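Local coordinates for protein chinitase A (Streptomyces coelicolor, PDB 3EBV) that probably hydrolyses chitin as an endochitinase, the chain being the glycosyl hydrolase family 18 TIM-barrel domain of a longer, probably secreted, protein, at residues Asp39-Thr42 against Val47-Asn50; Gly87-Asn92 against Thr98-Ser103. One frame throughout, in Å; residues are numbered along the deposited sequence.

Both contacts lie on one flank of the barrel, their centres about 9 Å apart, and they follow one another along the chain. Contact 1 is a surface contact, a two-stranded antiparallel ladder made mostly by backbone atoms, with one water bridge. Contact 2 is buried and wholly apolar: two valines of the loop after strand 77-84 meet one phenylalanine of helix 94-111. The two are joined directly. Val47 N lies 2.9 Å from Ser103 OG, a probable hydrogen bond from the hairpin to the helix, while Val47 CG1 and Val89 CG2 pack at 3.8 Å. Polar pairing prevails in the exposed hairpin, apolar packing where the residues are buried.

Contact 1: Asp39-Thr42 against Val47-Asn50; sequences DATT and VTFN
The beta hairpin of strands 32-40 and 47-48 closes here through Asp39 and Thr48, an antiparallel hydrogen-bonded pair. Asp39 N gives its hydrogen to Thr48 O at 2.7 Å, nearly straight at 170°. The return bond, Thr48 N to Asp39 O, is 2.9 Å long and more bent, at 153°. Asp39 O also receives a weaker CA-H...O contact from Val47 CA at 3.2 Å, alongside the N-H bond. In the TIM barrel, strand 32-40 is one of the parallel strands, and 47-48 pairs antiparallel with its end. Ala40 and Val47 form the next, non-hydrogen-bonded pair; their side chains diverge, and that of Val47 packs on Val82 and Val104. Thr41 CG2 reaches Thr48 CG2 at 3.9 Å, the two side chains crossing at about a right angle. A chi1 of -168° sets Thr48 OG1 opposite the backbone N and makes CG2 the branch that meets Thr41. Asp39 OD2 and Asn50 ND2 stand 3.7 Å apart, too far for a hydrogen bond, their side chains also crossing nearly perpendicularly. Water 1 makes the bridge instead, donating to Asp39 OD2 at 2.8 Å and accepting from Asn50 N at 2.9 Å.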
loop_
_atom_site.group_PDB
_atom_site.type_symbol
_atom_site.label_atom_id
_atom_site.label_comp_id
_atom_site.label_asym_id
_atom_site.label_seq_id
_atom_site.Cartn_x
_atom_site.Cartn_y
_atom_site.Cartn_z
ATOM N N ASP A 39 -6.777 2.674 14.497
ATOM C CA ASP A 39 -6.497 1.965 15.749
ATOM C C ASP A 39 -7.550 0.832 15.929
ATOM O O ASP A 39 -8.711 1.025 15.599
ATOM C CB ASP A 39 -6.582 2.972 16.918
ATOM C CG ASP A 39 -5.363 3.941 16.982
ATOM O OD1 ASP A 39 -4.222 3.443 16.872
ATOM O OD2 ASP A 39 -5.557 5.166 17.180
ATOM N N ALA A 40 -7.147 -0.335 16.426
ATOM C CA ALA A 40 -8.124 -1.326 16.928
ATOM C C ALA A 40 -8.887 -0.768 18.140
ATOM O O ALA A 40 -8.412 0.159 18.807
ATOM C CB ALA A 40 -7.444 -2.613 17.309
ATOM N N THR A 41 -10.064 -1.331 18.411
ATOM C CA THR A 41 -10.848 -0.964 19.623
ATOM C C THR A 41 -11.149 -2.232 20.420
ATOM O O THR A 41 -10.676 -3.336 20.089
ATOM C CB THR A 41 -12.167 -0.259 19.268
ATOM O OG1 THR A 41 -13.080 -1.220 18.713
ATOM C CG2 THR A 41 -11.963 0.868 18.283
ATOM N N THR A 42 -11.931 -2.089 21.492
ATOM C CA THR A 42 -12.312 -3.255 22.277
ATOM C C THR A 42 -13.363 -4.140 21.591
ATOM O O THR A 42 -13.600 -5.253 22.054
ATOM C CB THR A 42 -12.831 -2.845 23.683
ATOM O OG1 THR A 42 -13.890 -1.893 23.534
ATOM C CG2 THR A 42 -11.705 -2.231 24.482
ATOM N N VAL A 47 -12.493 -0.551 13.959
ATOM C CA VAL A 47 -11.390 0.396 14.018
ATOM C C VAL A 47 -11.890 1.786 14.325
ATOM O O VAL A 47 -13.093 2.086 14.221
ATOM C CB VAL A 47 -10.588 0.439 12.681
ATOM C CG1 VAL A 47 -10.042 -0.965 12.367
ATOM C CG2 VAL A 47 -11.404 1.084 11.538
ATOM N N THR A 48 -10.949 2.654 14.677
ATOM C CA THR A 48 -11.244 4.066 14.792
ATOM C C THR A 48 -10.000 4.833 14.338
ATOM O O THR A 48 -8.905 4.255 14.203
ATOM C CB THR A 48 -11.658 4.436 16.271
ATOM O OG1 THR A 48 -12.202 5.758 16.296
ATOM C CG2 THR A 48 -10.479 4.332 17.199
ATOM N N PHE A 49 -10.184 6.110 14.055
ATOM C CA PHE A 49 -9.054 6.947 13.728
ATOM C C PHE A 49 -9.018 8.143 14.674
ATOM O O PHE A 49 -10.046 8.809 14.874
ATOM C CB PHE A 49 -9.160 7.445 12.295
ATOM C CG PHE A 49 -8.035 8.380 11.907
ATOM C CD1 PHE A 49 -6.726 7.901 11.789
ATOM C CD2 PHE A 49 -8.278 9.733 11.692
ATOM C CE1 PHE A 49 -5.698 8.761 11.455
ATOM C CE2 PHE A 49 -7.239 10.593 11.356
ATOM C CZ PHE A 49 -5.961 10.107 11.224
ATOM N N ASN A 50 -7.837 8.401 15.220
ATOM C CA ASN A 50 -7.636 9.527 16.127
ATOM C C ASN A 50 -6.412 10.299 15.646
ATOM O O ASN A 50 -5.282 9.792 15.801
ATOM C CB ASN A 50 -7.400 8.990 17.544
ATOM C CG ASN A 50 -8.639 8.290 18.127
ATOM O OD1 ASN A 50 -9.724 8.872 18.169
ATOM N ND2 ASN A 50 -8.475 7.048 18.569
HETATM O O HOH W 1 -5.716 6.416 14.725
#

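Contact 2: Gly87-Asn92 against Thr98-Ser103; sequences GTVSVN and TNFANS
Phe100 receives two valine methyls from the 87-92 loop, and they approach its ring differently. Val91 CG2 comes obliquely, 3.7 Å from Phe100 CD1, and it also lies 4.0 Å from Phe100 CB, so it spans the root of the side chain and the start of the ring. Val89 CG1 arrives at the ring edge, near the ring plane, with Phe100 CD1 at a looser 4.3 Å. One corner of the ring, CD1, is therefore the point on which both valines converge. The side chains of Val91 and Phe100 cross at about a right angle. With CG anti to the backbone N (chi1 -176°), the phenylalanine extends from the helix to the loop. A chi1 of 179° in Val91 presents CG2, rather than CG1, to the ring.

Val89 and Val91 both point toward the helix, while Ser90 between them points away, as expected for an extended chain. In the TIM barrel this loop leads from strand 77-84 into helix 94-111, and the contact folds it back against the helix it enters. Val82 of that strand touches both Val89 and Phe100, and Ala132 of helix 126-140 touches both Val91 and Phe100.

One turn on, Ser103 OG donates to Asn99 O at 2.7 Å. Ser103 N reaches Asn99 O at 3.0 Å, from the opposite face of the carbonyl plane to Ser103 OG, so two bonds grip that oxygen. Between 87-92 and 98-103 the meeting is apolar; polar ties lie beside it, Asn92 N to Ser96 OG at the start of the same helix and Val89 O to Asn122 ND2. Methyl-to-ring contacts of this kind are weakly directional, so the packing probably depends on the fit of the three buried groups, with Val82 and Ala132 completing it.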
loop_
_atom_site.group_PDB
_atom_site.type_symbol
_atom_site.label_atom_id
_atom_site.label_comp_id
_atom_site.label_asym_id
_atom_site.label_seq_id
_atom_site.Cartn_x
_atom_site.Cartn_y
_atom_site.Cartn_z
ATOM N N GLY A 87 -0.271 -3.276 14.833
ATOM C CA GLY A 87 -1.743 -3.366 14.814
ATOM C C GLY A 87 -2.259 -4.621 15.519
ATOM O O GLY A 87 -1.593 -5.667 15.540
ATOM N N THR A 88 -3.469 -4.516 16.081
ATOM C CA THR A 88 -4.101 -5.669 16.718
ATOM C C THR A 88 -5.533 -5.900 16.196
ATOM O O THR A 88 -6.348 -6.554 16.885
ATOM C CB THR A 88 -4.153 -5.510 18.257
ATOM O OG1 THR A 88 -4.850 -4.309 18.565
ATOM C CG2 THR A 88 -2.744 -5.471 18.861
ATOM N N VAL A 89 -5.838 -5.450 14.974
ATOM C CA VAL A 89 -7.167 -5.701 14.367
ATOM C C VAL A 89 -7.288 -7.172 13.915
ATOM O O VAL A 89 -6.341 -7.696 13.310
ATOM C CB VAL A 89 -7.400 -4.757 13.151
ATOM C CG1 VAL A 89 -8.758 -5.040 12.460
ATOM C CG2 VAL A 89 -7.359 -3.294 13.613
ATOM N N SER A 90 -8.406 -7.830 14.226
ATOM C CA SER A 90 -8.681 -9.222 13.763
ATOM C C SER A 90 -10.033 -9.286 13.078
ATOM O O SER A 90 -11.029 -8.775 13.600
ATOM C CB SER A 90 -8.655 -10.243 14.906
ATOM O OG SER A 90 -7.334 -10.350 15.442
ATOM N N VAL A 91 -10.068 -9.912 11.898
ATOM C CA VAL A 91 -11.321 -10.075 11.136
ATOM C C VAL A 91 -11.413 -11.577 10.841
ATOM O O VAL A 91 -10.835 -12.085 9.857
ATOM C CB VAL A 91 -11.356 -9.194 9.870
ATOM C CG1 VAL A 91 -12.660 -9.399 9.085
ATOM C CG2 VAL A 91 -11.227 -7.708 10.246
ATOM N N ASN A 92 -12.066 -12.298 11.749
ATOM C CA ASN A 92 -12.039 -13.753 11.723
ATOM C C ASN A 92 -13.393 -14.363 12.132
ATOM O O ASN A 92 -13.458 -15.489 12.613
ATOM C CB ASN A 92 -10.921 -14.262 12.619
ATOM C CG ASN A 92 -11.045 -13.761 14.044
ATOM O OD1 ASN A 92 -12.077 -13.209 14.444
ATOM N ND2 ASN A 92 -9.969 -13.942 14.827
ATOM N N THR A 98 -18.526 -7.679 9.977
ATOM C CA THR A 98 -19.516 -6.604 9.998
ATOM C C THR A 98 -19.017 -5.376 10.782
ATOM O O THR A 98 -19.199 -4.263 10.318
ATOM C CB THR A 98 -20.843 -7.129 10.599
ATOM O OG1 THR A 98 -21.344 -8.116 9.705
ATOM C CG2 THR A 98 -21.872 -6.010 10.789
ATOM N N ASN A 99 -18.358 -5.621 11.916
ATOM C CA ASN A 99 -17.794 -4.499 12.707
ATOM C C ASN A 99 -16.707 -3.762 11.926
ATOM O O ASN A 99 -16.596 -2.538 11.981
ATOM C CB ASN A 99 -17.232 -4.978 14.039
ATOM C CG ASN A 99 -18.314 -5.519 14.975
ATOM O OD1 ASN A 99 -19.502 -5.204 14.788
ATOM N ND2 ASN A 99 -17.927 -6.371 15.897
ATOM N N PHE A 100 -15.914 -4.517 11.159
ATOM C CA PHE A 100 -14.890 -3.887 10.339
ATOM C C PHE A 100 -15.511 -3.013 9.270
ATOM O O PHE A 100 -15.158 -1.861 9.097
ATOM C CB PHE A 100 -14.059 -4.994 9.659
ATOM C CG PHE A 100 -12.895 -4.472 8.838
ATOM C CD1 PHE A 100 -11.678 -4.150 9.472
ATOM C CD2 PHE A 100 -13.016 -4.304 7.459
ATOM C CE1 PHE A 100 -10.579 -3.696 8.670
ATOM C CE2 PHE A 100 -11.914 -3.837 6.686
ATOM C CZ PHE A 100 -10.729 -3.525 7.301
ATOM N N ALA A 101 -16.458 -3.566 8.497
ATOM C CA ALA A 101 -17.096 -2.791 7.439
ATOM C C ALA A 101 -17.795 -1.542 7.990
ATOM O O ALA A 101 -17.668 -0.454 7.428
ATOM C CB ALA A 101 -18.110 -3.650 6.655
ATOM N N ASN A 102 -18.548 -1.722 9.083
ATOM C CA ASN A 102 -19.258 -0.579 9.689
ATOM C C ASN A 102 -18.309 0.524 10.155
ATOM O O ASN A 102 -18.538 1.715 9.887
ATOM C CB ASN A 102 -20.114 -1.046 10.872
ATOM C CG ASN A 102 -21.398 -1.752 10.428
ATOM O OD1 ASN A 102 -21.834 -1.596 9.298
ATOM N ND2 ASN A 102 -21.994 -2.526 11.334
ATOM N N SER A 103 -17.253 0.120 10.858
ATOM C CA SER A 103 -16.349 1.104 11.460
ATOM C C SER A 103 -15.459 1.766 10.413
ATOM O O SER A 103 -15.229 2.961 10.458
ATOM C CB SER A 103 -15.551 0.498 12.598
ATOM O OG SER A 103 -14.725 -0.559 12.127
#